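Local coordinates for Crov588 (Cafeteriavirus, PDB 6NYR), which is of unknown function but folds as a circular leucine-rich-repeat protein built from tandem FNIP repeats, at residues Ile661-Ile666 with Ile675-Lys680; Thr9-Asn14 with Tyr25-Asn30; Asp19-Tyr24 with His48-Asn53. All coordinates share one frame; numbering follows the deposited sequence.

Contact 1: Ile661-Ile666 with Ile675-Lys680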
ATOM      1  N   ILE A 661       9.102  33.570  19.767  1.00 74.46           N
ATOM      2  CA  ILE A 661       8.519  34.846  19.370  1.00 72.42           C
ATOM      3  C   ILE A 661       6.998  34.772  19.353  1.00 69.47           C
ATOM      4  O   ILE A 661       6.318  35.739  19.707  1.00 67.55           O
ATOM      5  CB  ILE A 661       9.068  35.280  17.996  1.00 71.55           C
ATOM      6  CG1 ILE A 661      10.587  35.424  18.037  1.00 78.18           C
ATOM      7  CG2 ILE A 661       8.415  36.596  17.573  1.00 67.84           C
ATOM      8  CD1 ILE A 661      11.086  36.762  18.527  1.00 81.11           C
ATOM      9  N   ILE A 662       6.446  33.631  18.938  1.00 70.24           N
ATOM     10  CA  ILE A 662       4.999  33.517  18.797  1.00 69.50           C
ATOM     11  C   ILE A 662       4.336  33.375  20.157  1.00 64.46           C
ATOM     12  O   ILE A 662       3.238  33.895  20.383  1.00 62.53           O
ATOM     13  CB  ILE A 662       4.650  32.329  17.882  1.00 72.83           C
ATOM     14  CG1 ILE A 662       5.333  32.475  16.523  1.00 76.48           C
ATOM     15  CG2 ILE A 662       3.140  32.208  17.705  1.00 72.58           C
ATOM     16  CD1 ILE A 662       5.313  31.205  15.685  1.00 76.12           C
ATOM     17  N   LEU A 663       4.989  32.673  21.078  1.00 65.39           N
ATOM     18  CA  LEU A 663       4.429  32.371  22.387  1.00 68.13           C
ATOM     19  C   LEU A 663       5.011  33.250  23.484  1.00 68.38           C
ATOM     20  O   LEU A 663       4.867  32.931  24.671  1.00 66.58           O
ATOM     21  CB  LEU A 663       4.644  30.891  22.709  1.00 68.78           C
ATOM     22  CG  LEU A 663       4.126  29.932  21.634  1.00 65.86           C
ATOM     23  CD1 LEU A 663       4.329  28.477  22.035  1.00 64.61           C
ATOM     24  CD2 LEU A 663       2.654  30.200  21.341  1.00 65.92           C
ATOM     25  N   LYS A 664       5.662  34.353  23.106  1.00 72.40           N
ATOM     26  CA  LYS A 664       6.198  35.295  24.082  1.00 77.38           C
ATOM     27  C   LYS A 664       5.179  35.609  25.168  1.00 77.54           C
ATOM     28  O   LYS A 664       5.476  35.521  26.365  1.00 77.49           O
ATOM     29  CB  LYS A 664       6.631  36.574  23.361  1.00 79.33           C
ATOM     30  CG  LYS A 664       7.438  37.557  24.193  1.00 82.81           C
ATOM     31  CD  LYS A 664       7.328  38.958  23.589  1.00 85.72           C
ATOM     32  CE  LYS A 664       8.113  39.996  24.374  1.00 87.34           C
ATOM     33  NZ  LYS A 664       9.524  40.105  23.908  1.00 88.22           N
ATOM     34  N   ASN A 665       3.962  35.966  24.762  1.00 78.16           N
ATOM     35  CA  ASN A 665       2.919  36.429  25.674  1.00 79.45           C
ATOM     36  C   ASN A 665       1.877  35.353  25.938  1.00 79.02           C
ATOM     37  O   ASN A 665       0.681  35.647  26.018  1.00 80.40           O
ATOM     38  CB  ASN A 665       2.250  37.684  25.116  1.00 79.18           C
ATOM     39  CG  ASN A 665       3.252  38.734  24.672  1.00 78.35           C
ATOM     40  OD1 ASN A 665       3.372  39.031  23.481  1.00 79.72           O
ATOM     41  ND2 ASN A 665       3.967  39.309  25.631  1.00 75.66           N
ATOM     42  N   ILE A 666       2.294  34.095  26.067  1.00 76.11           N
ATOM     43  CA  ILE A 666       1.361  32.990  26.262  1.00 76.73           C
ATOM     44  C   ILE A 666       1.967  32.027  27.274  1.00 80.71           C
ATOM     45  O   ILE A 666       2.996  31.401  26.999  1.00 81.54           O
ATOM     46  CB  ILE A 666       1.046  32.254  24.950  1.00 75.19           C
ATOM     47  CG1 ILE A 666       0.216  33.146  24.028  1.00 72.14           C
ATOM     48  CG2 ILE A 666       0.316  30.949  25.230  1.00 75.81           C
ATOM     49  CD1 ILE A 666       0.123  32.637  22.607  1.00 72.46           C
ATOM     50  N   ILE A 675      -0.287  22.451  21.457  1.00 65.09           N
ATOM     51  CA  ILE A 675       0.620  23.082  20.505  1.00 63.93           C
ATOM     52  C   ILE A 675       1.426  21.994  19.809  1.00 62.12           C
ATOM     53  O   ILE A 675       2.099  21.190  20.465  1.00 63.15           O
ATOM     54  CB  ILE A 675       1.553  24.094  21.188  1.00 64.35           C
ATOM     55  CG1 ILE A 675       0.756  25.273  21.743  1.00 61.94           C
ATOM     56  CG2 ILE A 675       2.606  24.589  20.204  1.00 66.81           C
ATOM     57  CD1 ILE A 675       1.495  26.063  22.800  1.00 63.62           C
ATOM     58  N   GLU A 676       1.351  21.974  18.481  1.00 61.28           N
ATOM     59  CA  GLU A 676       2.124  21.060  17.650  1.00 63.02           C
ATOM     60  C   GLU A 676       3.213  21.843  16.926  1.00 62.76           C
ATOM     61  O   GLU A 676       2.924  22.848  16.268  1.00 62.67           O
ATOM     62  CB  GLU A 676       1.223  20.354  16.632  1.00 63.16           C
ATOM     63  CG  GLU A 676       0.355  19.260  17.228  1.00 67.22           C
ATOM     64  CD  GLU A 676      -0.550  18.597  16.204  1.00 68.32           C
ATOM     65  OE1 GLU A 676      -0.300  18.760  14.992  1.00 68.18           O
ATOM     66  OE2 GLU A 676      -1.520  17.925  16.615  1.00 68.37           O
ATOM     67  N   TYR A 677       4.453  21.381  17.036  1.00 64.93           N
ATOM     68  CA  TYR A 677       5.573  22.024  16.363  1.00 66.17           C
ATOM     69  C   TYR A 677       5.959  21.226  15.122  1.00 65.78           C
ATOM     70  O   TYR A 677       5.770  20.009  15.060  1.00 68.17           O
ATOM     71  CB  TYR A 677       6.791  22.155  17.289  1.00 67.41           C
ATOM     72  CG  TYR A 677       6.548  23.015  18.510  1.00 70.23           C
ATOM     73  CD1 TYR A 677       6.209  24.356  18.380  1.00 70.71           C
ATOM     74  CD2 TYR A 677       6.677  22.493  19.792  1.00 71.90           C
ATOM     75  CE1 TYR A 677       5.984  25.148  19.491  1.00 70.09           C
ATOM     76  CE2 TYR A 677       6.457  23.280  20.909  1.00 72.79           C
ATOM     77  CZ  TYR A 677       6.113  24.605  20.751  1.00 70.96           C
ATOM     78  OH  TYR A 677       5.896  25.389  21.859  1.00 72.12           O
ATOM     79  N   PHE A 678       6.490  21.929  14.125  1.00 64.52           N
ATOM     80  CA  PHE A 678       7.081  21.280  12.962  1.00 65.48           C
ATOM     81  C   PHE A 678       8.465  21.860  12.699  1.00 67.94           C
ATOM     82  O   PHE A 678       8.828  22.928  13.202  1.00 65.57           O
ATOM     83  CB  PHE A 678       6.198  21.401  11.697  1.00 64.32           C
ATOM     84  CG  PHE A 678       5.960  22.810  11.229  1.00 61.19           C
ATOM     85  CD1 PHE A 678       6.853  23.435  10.371  1.00 59.69           C
ATOM     86  CD2 PHE A 678       4.824  23.500  11.622  1.00 56.93           C
ATOM     87  CE1 PHE A 678       6.628  24.727   9.934  1.00 59.03           C
ATOM     88  CE2 PHE A 678       4.596  24.791  11.189  1.00 56.68           C
ATOM     89  CZ  PHE A 678       5.496  25.402  10.341  1.00 57.28           C
ATOM     90  N   ASN A 679       9.243  21.113  11.919  1.00 73.54           N
ATOM     91  CA  ASN A 679      10.615  21.452  11.578  1.00 75.73           C
ATOM     92  C   ASN A 679      10.722  21.775  10.086  1.00 76.27           C
ATOM     93  O   ASN A 679       9.761  21.642   9.318  1.00 72.01           O
ATOM     94  CB  ASN A 679      11.564  20.300  11.910  1.00 78.86           C
ATOM     95  CG  ASN A 679      11.872  20.191  13.382  1.00 84.43           C
ATOM     96  OD1 ASN A 679      11.575  19.176  14.013  1.00 86.34           O
ATOM     97  ND2 ASN A 679      12.476  21.229  13.940  1.00 87.04           N
ATOM     98  N   LYS A 680      11.925  22.183   9.672  1.00 82.66           N
ATOM     99  CA  LYS A 680      12.268  22.268   8.260  1.00 88.87           C
ATOM    100  C   LYS A 680      12.881  20.972   7.749  1.00 97.04           C
ATOM    101  O   LYS A 680      12.819  20.710   6.543  1.00 94.76           O
ATOM    102  CB  LYS A 680      13.230  23.438   8.010  1.00 88.20           C
ATOM    103  CG  LYS A 680      14.396  23.553   8.980  1.00 86.91           C
ATOM    104  CD  LYS A 680      15.648  22.818   8.509  1.00 85.64           C
ATOM    105  CE  LYS A 680      16.904  23.443   9.113  1.00 87.42           C
ATOM    106  NZ  LYS A 680      18.144  22.694   8.766  1.00 89.33           N
TER

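Contact 2: Thr9-Asn14 with Tyr25-Asn30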
ATOM      1  N   THR A   9      -4.226   1.364  22.124  1.00 81.35           N
ATOM      2  CA  THR A   9      -3.475   1.041  23.330  1.00 81.91           C
ATOM      3  C   THR A   9      -1.996   1.399  23.262  1.00 79.40           C
ATOM      4  O   THR A   9      -1.314   1.405  24.293  1.00 78.58           O
ATOM      5  CB  THR A   9      -3.626  -0.434  23.727  1.00 82.19           C
ATOM      6  OG1 THR A   9      -3.058  -1.239  22.685  1.00 78.42           O
ATOM      7  CG2 THR A   9      -5.089  -0.812  23.938  1.00 84.64           C
ATOM      8  N   ILE A  10      -1.495   1.685  22.072  1.00 76.49           N
ATOM      9  CA  ILE A  10      -0.070   1.874  21.839  1.00 72.69           C
ATOM     10  C   ILE A  10       0.268   3.356  21.958  1.00 73.76           C
ATOM     11  O   ILE A  10      -0.274   4.196  21.231  1.00 75.19           O
ATOM     12  CB  ILE A  10       0.346   1.313  20.467  1.00 68.12           C
ATOM     13  CG1 ILE A  10      -0.055  -0.161  20.375  1.00 68.62           C
ATOM     14  CG2 ILE A  10       1.836   1.501  20.238  1.00 64.73           C
ATOM     15  CD1 ILE A  10       0.471  -0.883  19.151  1.00 67.58           C
ATOM     16  N   LEU A  11       1.164   3.676  22.883  1.00 71.12           N
ATOM     17  CA  LEU A  11       1.823   4.974  22.945  1.00 70.16           C
ATOM     18  C   LEU A  11       3.156   4.895  22.206  1.00 73.10           C
ATOM     19  O   LEU A  11       3.977   4.015  22.489  1.00 75.83           O
ATOM     20  CB  LEU A  11       2.049   5.413  24.391  1.00 67.92           C
ATOM     21  CG  LEU A  11       2.765   6.745  24.575  1.00 68.29           C
ATOM     22  CD1 LEU A  11       2.376   7.400  25.897  1.00 67.39           C
ATOM     23  CD2 LEU A  11       4.283   6.567  24.514  1.00 67.18           C
ATOM     24  N   THR A  12       3.373   5.816  21.268  1.00 71.11           N
ATOM     25  CA  THR A  12       4.593   5.878  20.475  1.00 68.09           C
ATOM     26  C   THR A  12       5.277   7.209  20.747  1.00 70.61           C
ATOM     27  O   THR A  12       4.696   8.268  20.487  1.00 73.18           O
ATOM     28  CB  THR A  12       4.285   5.731  18.982  1.00 64.74           C
ATOM     29  OG1 THR A  12       3.533   4.532  18.754  1.00 63.25           O
ATOM     30  CG2 THR A  12       5.574   5.683  18.166  1.00 62.77           C
ATOM     31  N   PHE A  13       6.504   7.161  21.258  1.00 71.17           N
ATOM     32  CA  PHE A  13       7.289   8.375  21.403  1.00 72.37           C
ATOM     33  C   PHE A  13       7.794   8.843  20.035  1.00 72.96           C
ATOM     34  O   PHE A  13       7.714   8.128  19.033  1.00 72.14           O
ATOM     35  CB  PHE A  13       8.466   8.158  22.347  1.00 72.41           C
ATOM     36  CG  PHE A  13       8.087   8.136  23.796  1.00 74.76           C
ATOM     37  CD1 PHE A  13       7.681   6.961  24.403  1.00 75.56           C
ATOM     38  CD2 PHE A  13       8.145   9.292  24.558  1.00 79.06           C
ATOM     39  CE1 PHE A  13       7.341   6.938  25.742  1.00 78.04           C
ATOM     40  CE2 PHE A  13       7.801   9.274  25.897  1.00 81.14           C
ATOM     41  CZ  PHE A  13       7.398   8.096  26.487  1.00 80.38           C
ATOM     42  N   ASN A  14       8.316  10.068  20.001  1.00 76.69           N
ATOM     43  CA  ASN A  14       8.872  10.609  18.766  1.00 77.55           C
ATOM     44  C   ASN A  14      10.049   9.754  18.325  1.00 80.22           C
ATOM     45  O   ASN A  14      10.712   9.113  19.142  1.00 85.49           O
ATOM     46  CB  ASN A  14       9.297  12.071  18.992  1.00 77.90           C
ATOM     47  CG  ASN A  14       9.060  12.939  17.771  1.00 79.17           C
ATOM     48  OD1 ASN A  14       8.165  13.781  17.782  1.00 83.83           O
ATOM     49  ND2 ASN A  14       9.907  12.802  16.751  1.00 73.45           N
ATOM     50  N   TYR A  25       5.818   9.401  34.278  1.00 85.90           N
ATOM     51  CA  TYR A  25       5.108   8.338  34.983  1.00 86.95           C
ATOM     52  C   TYR A  25       3.600   8.531  34.895  1.00 87.58           C
ATOM     53  O   TYR A  25       2.854   7.590  34.597  1.00 86.61           O
ATOM     54  CB  TYR A  25       5.559   8.297  36.445  1.00 91.14           C
ATOM     55  CG  TYR A  25       5.376   6.948  37.099  1.00 95.95           C
ATOM     56  CD1 TYR A  25       4.145   6.562  37.609  1.00 99.48           C
ATOM     57  CD2 TYR A  25       6.436   6.059  37.205  1.00 98.48           C
ATOM     58  CE1 TYR A  25       3.974   5.327  38.203  1.00102.14           C
ATOM     59  CE2 TYR A  25       6.277   4.824  37.799  1.00100.74           C
ATOM     60  CZ  TYR A  25       5.044   4.460  38.297  1.00101.76           C
ATOM     61  OH  TYR A  25       4.883   3.228  38.889  1.00100.43           O
ATOM     62  N   LYS A  26       3.133   9.757  35.145  1.00 89.13           N
ATOM     63  CA  LYS A  26       1.711  10.053  35.023  1.00 90.70           C
ATOM     64  C   LYS A  26       1.202   9.725  33.625  1.00 88.44           C
ATOM     65  O   LYS A  26       0.187   9.037  33.466  1.00 86.41           O
ATOM     66  CB  LYS A  26       1.455  11.521  35.376  1.00 95.94           C
ATOM     67  CG  LYS A  26       2.198  12.533  34.512  1.00 97.50           C
ATOM     68  CD  LYS A  26       1.800  13.974  34.868  1.00 99.90           C
ATOM     69  CE  LYS A  26       2.297  14.379  36.256  1.00 99.81           C
ATOM     70  NZ  LYS A  26       3.783  14.492  36.323  1.00 98.42           N
ATOM     71  N   ILE A  27       1.904  10.201  32.593  1.00 88.85           N
ATOM     72  CA  ILE A  27       1.466   9.949  31.223  1.00 88.11           C
ATOM     73  C   ILE A  27       1.430   8.452  30.947  1.00 88.28           C
ATOM     74  O   ILE A  27       0.505   7.944  30.300  1.00 88.79           O
ATOM     75  CB  ILE A  27       2.381  10.682  30.223  1.00 85.53           C
ATOM     76  CG1 ILE A  27       2.278  12.195  30.403  1.00 84.01           C
ATOM     77  CG2 ILE A  27       2.028  10.279  28.793  1.00 83.33           C
ATOM     78  CD1 ILE A  27       3.376  12.973  29.696  1.00 82.77           C
ATOM     79  N   LEU A  28       2.436   7.722  31.430  1.00 88.26           N
ATOM     80  CA  LEU A  28       2.565   6.307  31.114  1.00 88.54           C
ATOM     81  C   LEU A  28       1.652   5.421  31.950  1.00 92.74           C
ATOM     82  O   LEU A  28       1.514   4.234  31.637  1.00 94.94           O
ATOM     83  CB  LEU A  28       4.020   5.869  31.295  1.00 86.10           C
ATOM     84  CG  LEU A  28       5.030   6.585  30.395  1.00 85.53           C
ATOM     85  CD1 LEU A  28       6.459   6.234  30.790  1.00 83.75           C
ATOM     86  CD2 LEU A  28       4.778   6.255  28.927  1.00 84.32           C
ATOM     87  N   SER A  29       1.029   5.961  32.995  1.00 92.48           N
ATOM     88  CA  SER A  29       0.105   5.191  33.820  1.00 91.06           C
ATOM     89  C   SER A  29      -1.327   5.199  33.288  1.00 89.98           C
ATOM     90  O   SER A  29      -2.215   4.636  33.937  1.00 92.26           O
ATOM     91  CB  SER A  29       0.115   5.723  35.258  1.00 91.27           C
ATOM     92  OG  SER A  29       1.418   5.677  35.808  1.00 91.17           O
ATOM     93  N   ASN A  30      -1.575   5.810  32.134  1.00 87.74           N
ATOM     94  CA  ASN A  30      -2.914   5.863  31.550  1.00 89.66           C
ATOM     95  C   ASN A  30      -3.439   4.449  31.333  1.00 91.30           C
ATOM     96  O   ASN A  30      -2.852   3.694  30.545  1.00 87.18           O
ATOM     97  CB  ASN A  30      -2.840   6.650  30.242  1.00 88.66           C
ATOM     98  CG  ASN A  30      -4.167   6.733  29.526  1.00 89.59           C
ATOM     99  OD1 ASN A  30      -5.175   6.208  29.997  1.00 91.44           O
ATOM    100  ND2 ASN A  30      -4.182   7.416  28.387  1.00 88.40           N
TER

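Contact 3: Asp19-Tyr24 with His48-Asn53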
ATOM      1  N   ASP A  19      14.573  11.908  25.923  1.00 77.24           N
ATOM      2  CA  ASP A  19      14.480  12.635  27.177  1.00 76.61           C
ATOM      3  C   ASP A  19      14.262  11.672  28.334  1.00 74.37           C
ATOM      4  O   ASP A  19      13.566  10.660  28.179  1.00 72.74           O
ATOM      5  CB  ASP A  19      13.315  13.641  27.132  1.00 78.98           C
ATOM      6  CG  ASP A  19      13.662  14.910  26.385  1.00 79.24           C
ATOM      7  OD1 ASP A  19      14.851  15.294  26.379  1.00 79.02           O
ATOM      8  OD2 ASP A  19      12.740  15.529  25.813  1.00 80.27           O
ATOM      9  N   PRO A  20      14.834  11.961  29.504  1.00 74.17           N
ATOM     10  CA  PRO A  20      14.584  11.104  30.670  1.00 74.87           C
ATOM     11  C   PRO A  20      13.098  10.989  30.967  1.00 78.87           C
ATOM     12  O   PRO A  20      12.314  11.905  30.707  1.00 80.86           O
ATOM     13  CB  PRO A  20      15.331  11.812  31.807  1.00 76.24           C
ATOM     14  CG  PRO A  20      16.406  12.606  31.116  1.00 76.62           C
ATOM     15  CD  PRO A  20      15.806  13.037  29.796  1.00 74.86           C
ATOM     16  N   LEU A  21      12.715   9.842  31.521  1.00 80.41           N
ATOM     17  CA  LEU A  21      11.312   9.512  31.729  1.00 82.52           C
ATOM     18  C   LEU A  21      10.794   9.879  33.113  1.00 85.30           C
ATOM     19  O   LEU A  21       9.627   9.600  33.413  1.00 85.14           O
ATOM     20  CB  LEU A  21      11.092   8.013  31.505  1.00 81.10           C
ATOM     21  CG  LEU A  21      11.484   7.448  30.144  1.00 79.66           C
ATOM     22  CD1 LEU A  21      11.282   5.937  30.127  1.00 78.55           C
ATOM     23  CD2 LEU A  21      10.682   8.114  29.042  1.00 80.04           C
ATOM     24  N   ASP A  22      11.619  10.503  33.957  1.00 87.25           N
ATOM     25  CA  ASP A  22      11.242  10.704  35.351  1.00 88.69           C
ATOM     26  C   ASP A  22       9.896  11.402  35.490  1.00 91.95           C
ATOM     27  O   ASP A  22       9.165  11.154  36.457  1.00 93.55           O
ATOM     28  CB  ASP A  22      12.324  11.509  36.076  1.00 88.24           C
ATOM     29  CG  ASP A  22      13.626  10.748  36.212  1.00 87.19           C
ATOM     30  OD1 ASP A  22      14.359  10.634  35.207  1.00 86.86           O
ATOM     31  OD2 ASP A  22      13.916  10.258  37.324  1.00 87.19           O
ATOM     32  N   LYS A  23       9.544  12.263  34.542  1.00 92.87           N
ATOM     33  CA  LYS A  23       8.335  13.069  34.645  1.00 96.30           C
ATOM     34  C   LYS A  23       7.158  12.500  33.863  1.00 96.49           C
ATOM     35  O   LYS A  23       6.070  13.084  33.902  1.00 99.24           O
ATOM     36  CB  LYS A  23       8.625  14.496  34.165  1.00 98.20           C
ATOM     37  CG  LYS A  23       7.868  15.576  34.910  1.00102.80           C
ATOM     38  CD  LYS A  23       7.931  16.898  34.160  1.00104.85           C
ATOM     39  CE  LYS A  23       7.141  17.983  34.872  1.00106.02           C
ATOM     40  NZ  LYS A  23       6.942  19.171  33.994  1.00105.99           N
ATOM     41  N   TYR A  24       7.341  11.383  33.163  1.00 90.72           N
ATOM     42  CA  TYR A  24       6.298  10.810  32.325  1.00 86.01           C
ATOM     43  C   TYR A  24       5.495   9.720  33.022  1.00 85.34           C
ATOM     44  O   TYR A  24       4.575   9.167  32.413  1.00 83.97           O
ATOM     45  CB  TYR A  24       6.910  10.247  31.035  1.00 81.54           C
ATOM     46  CG  TYR A  24       7.331  11.320  30.058  1.00 79.76           C
ATOM     47  CD1 TYR A  24       8.522  12.009  30.229  1.00 79.19           C
ATOM     48  CD2 TYR A  24       6.540  11.645  28.965  1.00 78.54           C
ATOM     49  CE1 TYR A  24       8.911  12.995  29.349  1.00 77.74           C
ATOM     50  CE2 TYR A  24       6.923  12.631  28.073  1.00 77.37           C
ATOM     51  CZ  TYR A  24       8.111  13.302  28.271  1.00 77.86           C
ATOM     52  OH  TYR A  24       8.504  14.284  27.392  1.00 78.47           O
ATOM     53  N   HIS A  48      13.359   1.735  36.730  1.00 78.61           N
ATOM     54  CA  HIS A  48      12.283   1.957  37.684  1.00 81.31           C
ATOM     55  C   HIS A  48      11.292   3.015  37.220  1.00 86.08           C
ATOM     56  O   HIS A  48      10.569   3.585  38.045  1.00 93.64           O
ATOM     57  CB  HIS A  48      12.853   2.344  39.048  1.00 78.78           C
ATOM     58  CG  HIS A  48      13.752   1.308  39.641  1.00 76.79           C
ATOM     59  ND1 HIS A  48      15.114   1.290  39.430  1.00 75.56           N
ATOM     60  CD2 HIS A  48      13.480   0.249  40.439  1.00 77.04           C
ATOM     61  CE1 HIS A  48      15.642   0.265  40.076  1.00 76.61           C
ATOM     62  NE2 HIS A  48      14.672  -0.382  40.697  1.00 76.92           N
ATOM     63  N   LEU A  49      11.233   3.278  35.916  1.00 82.67           N
ATOM     64  CA  LEU A  49      10.479   4.406  35.383  1.00 81.08           C
ATOM     65  C   LEU A  49       9.320   3.955  34.506  1.00 80.26           C
ATOM     66  O   LEU A  49       8.857   4.719  33.653  1.00 79.80           O
ATOM     67  CB  LEU A  49      11.415   5.324  34.595  1.00 79.71           C
ATOM     68  CG  LEU A  49      12.732   5.652  35.298  1.00 79.07           C
ATOM     69  CD1 LEU A  49      13.691   6.364  34.358  1.00 77.64           C
ATOM     70  CD2 LEU A  49      12.467   6.502  36.537  1.00 79.13           C
ATOM     71  N   ILE A  50       8.841   2.732  34.705  1.00 80.88           N
ATOM     72  CA  ILE A  50       7.783   2.176  33.869  1.00 79.88           C
ATOM     73  C   ILE A  50       6.654   1.653  34.748  1.00 79.37           C
ATOM     74  O   ILE A  50       6.860   0.685  35.498  1.00 78.06           O
ATOM     75  CB  ILE A  50       8.317   1.045  32.972  1.00 76.18           C
ATOM     76  CG1 ILE A  50       9.470   1.528  32.097  1.00 77.69           C
ATOM     77  CG2 ILE A  50       7.193   0.478  32.112  1.00 74.47           C
ATOM     78  CD1 ILE A  50       9.056   2.491  31.012  1.00 77.94           C
ATOM     79  N   PRO A  51       5.465   2.253  34.718  1.00 80.81           N
ATOM     80  CA  PRO A  51       4.355   1.709  35.512  1.00 81.84           C
ATOM     81  C   PRO A  51       3.983   0.322  35.002  1.00 83.96           C
ATOM     82  O   PRO A  51       4.361  -0.097  33.905  1.00 85.00           O
ATOM     83  CB  PRO A  51       3.219   2.718  35.316  1.00 81.84           C
ATOM     84  CG  PRO A  51       3.574   3.476  34.079  1.00 82.10           C
ATOM     85  CD  PRO A  51       5.080   3.473  33.978  1.00 82.11           C
ATOM     86  N   SER A  52       3.211  -0.391  35.815  1.00 83.44           N
ATOM     87  CA  SER A  52       2.935  -1.798  35.561  1.00 81.65           C
ATOM     88  C   SER A  52       1.722  -2.021  34.671  1.00 81.81           C
ATOM     89  O   SER A  52       1.342  -3.174  34.449  1.00 81.69           O
ATOM     90  CB  SER A  52       2.739  -2.542  36.886  1.00 80.31           C
ATOM     91  OG  SER A  52       1.664  -1.992  37.623  1.00 81.79           O
ATOM     92  N   ASN A  53       1.103  -0.956  34.159  1.00 82.58           N
ATOM     93  CA  ASN A  53       0.022  -1.133  33.198  1.00 82.91           C
ATOM     94  C   ASN A  53       0.527  -1.504  31.807  1.00 79.19           C
ATOM     95  O   ASN A  53      -0.212  -2.132  31.038  1.00 76.86           O
ATOM     96  CB  ASN A  53      -0.815   0.146  33.110  1.00 86.20           C
ATOM     97  CG  ASN A  53       0.011   1.359  32.721  1.00 90.43           C
ATOM     98  OD1 ASN A  53       1.213   1.418  32.988  1.00 98.58           O
ATOM     99  ND2 ASN A  53      -0.631   2.332  32.085  1.00 86.80           N
TER

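Contact 1: Ile661-Ile666 with Ile675-Lys680
Leu663 meets Ile675 and Tyr677 through a single methyl, CD1, and the surface buried between the two segments is a modest 103 Å². The backbones stay well apart, the CA atoms of Leu663 and Ile675 lying 10.2 Å from each other, which means that the gap is bridged by side chains alone.

The first kind of contact is aliphatic. Leu663 and Ile675 reach toward each other tip to tip, their CD1 atoms 3.8 Å apart. Leu663 can span its share of the distance because its CD1 runs fully extended from CA (chi2 -178°).

The second sets a methyl against the phenol end of a tyrosine. Tyr677 and Leu663 point at each other from their two segments, and Leu663 CD1 comes to the edge of the ring, near its plane, 3.5 Å from Tyr677 OH and 4.5 Å from Tyr677 CZ. It is therefore no CH-pi contact over the ring. One face of that ring is instead occupied within its own strand by Ile675 CG2, 3.4 Å above the plane and displaced from the ring centre. Ile675 thus touches Leu663 with one branch and Tyr677 with the other.

Backbone bonding shapes the leucine's side: a type I turn from Leu663 to Ile666, closed by Ile666 N to Leu663 O at 3.2 Å, begins where the helix ends.

Helix 659-662 leads into this turn, and its Ile662 packs on Ile654 of strand 651-655. That strand runs parallel to strand 674-678 and bonds its backbone at Glu676 and Phe678. Tyr677 also meets Tyr656 edge-to-face and touches Glu2, where the two chain ends come together.

Contact 2: Thr9-Asn14 with Tyr25-Asn30
Leu11 of strand 10-12 and Leu28 at the end of helix 25-28 mark the nearest backbone approach, with CA atoms 8.3 Å apart, a separation that side chains must fill. They do so with methyls: Leu11 CD1 lies 4.0 Å from Leu28 CD2 and 4.1 Å from Ile27 CG2, and the leucine crosses both partners at about a right angle. With CG of Leu11 opposite its backbone nitrogen (chi1 179°), the side chain stands out from the strand and brings CD1 to the two helix residues. Leu28 CD2 serves a second neighbour too, coming obliquely to the Phe13 ring 4.0 Å from CZ. This short strand backed by a brief helix is consistent with the coil of a leucine-rich-repeat solenoid, in which apolar residues from the strand and the returning segment fill the interior; Ile36 of the parallel strand 35-37 touches both Phe13 and Leu28, consistent with the packing continuing into the next coil. Phe13 also meets the ring of Phe38 nearly parallel and that of Phe17 at about 40°. At the helix end, Ser29 OG donates to Tyr25 O over 2.7 Å, rising 41° above the carbonyl plane and so away from a lone pair. Ser29 N adds a weak bond to the same oxygen.

Contact 3: Asp19-Tyr24 with His48-Asn53
Leu49 begins the contact, facing Leu21 across the shortest backbone separation, 6.3 Å between their CA atoms. Both CB atoms point toward the opposite segment and lie 4.1 Å apart, so the two residues already meet at the root of their side chains. Farther out, Leu49 divides its branches. CD1 rests 4.2 Å from Leu21 CB, while CD2 passes 4.1 Å from Asp22 OD2, a plain van der Waals approach in which an apolar methyl lies beside a carboxylate oxygen. Asp22 itself is exposed and its CB is directed away from the other segment, so only the outer part of its side chain borders the leucine.

Ile50 follows with a smaller share. Its CD1 comes 4.2 Å from Leu21 CD1, and the two side chains meet at a slant. Leu21 CD1 continues the chain fully extended from CA (chi2 176°), which carries that methyl away from the CB end met by Leu49 and out to Ile50. A type I turn from Leu21 to Tyr24, with Tyr24 N to Leu21 O at 2.9 Å, shapes the backbone behind it.

Beyond Ile50 the segment leaves 19-24 and turns to the helix that follows it: Pro51 packs on Tyr25 and Leu28, and Asn53 ND2 donates to Leu28 O.

The 175 Å² buried here joins two loops, one before helix 25-28 and one before strand 56-58. Leu49-Ile50-Pro51 resembles the Val-Leu-Pro that recurs in the FNIP repeats, and the loop-on-loop packing is consistent with adjacent coils stacking in a leucine-rich-repeat solenoid.

From the N terminus, 9-14 opens contact 2 and 19-24 opens contact 3 before 25-30 closes the first loop; 48-53 then closes the second. Their segments alternate, so the two contacts cross. They also touch, their centres about 9 Å apart. Contact 2 joins strand 10-12 to helix 25-28, and contact 3 joins the loop before that helix to the loop before strand 56-58, probably one coil to the next. Contact 1 comes in series, closing a short loop at the far end of the chain. Yet its nearest atoms are about 7 Å from those of contact 2, without touching: the circular course of the repeats returns the C-terminal end beside the N-terminal one.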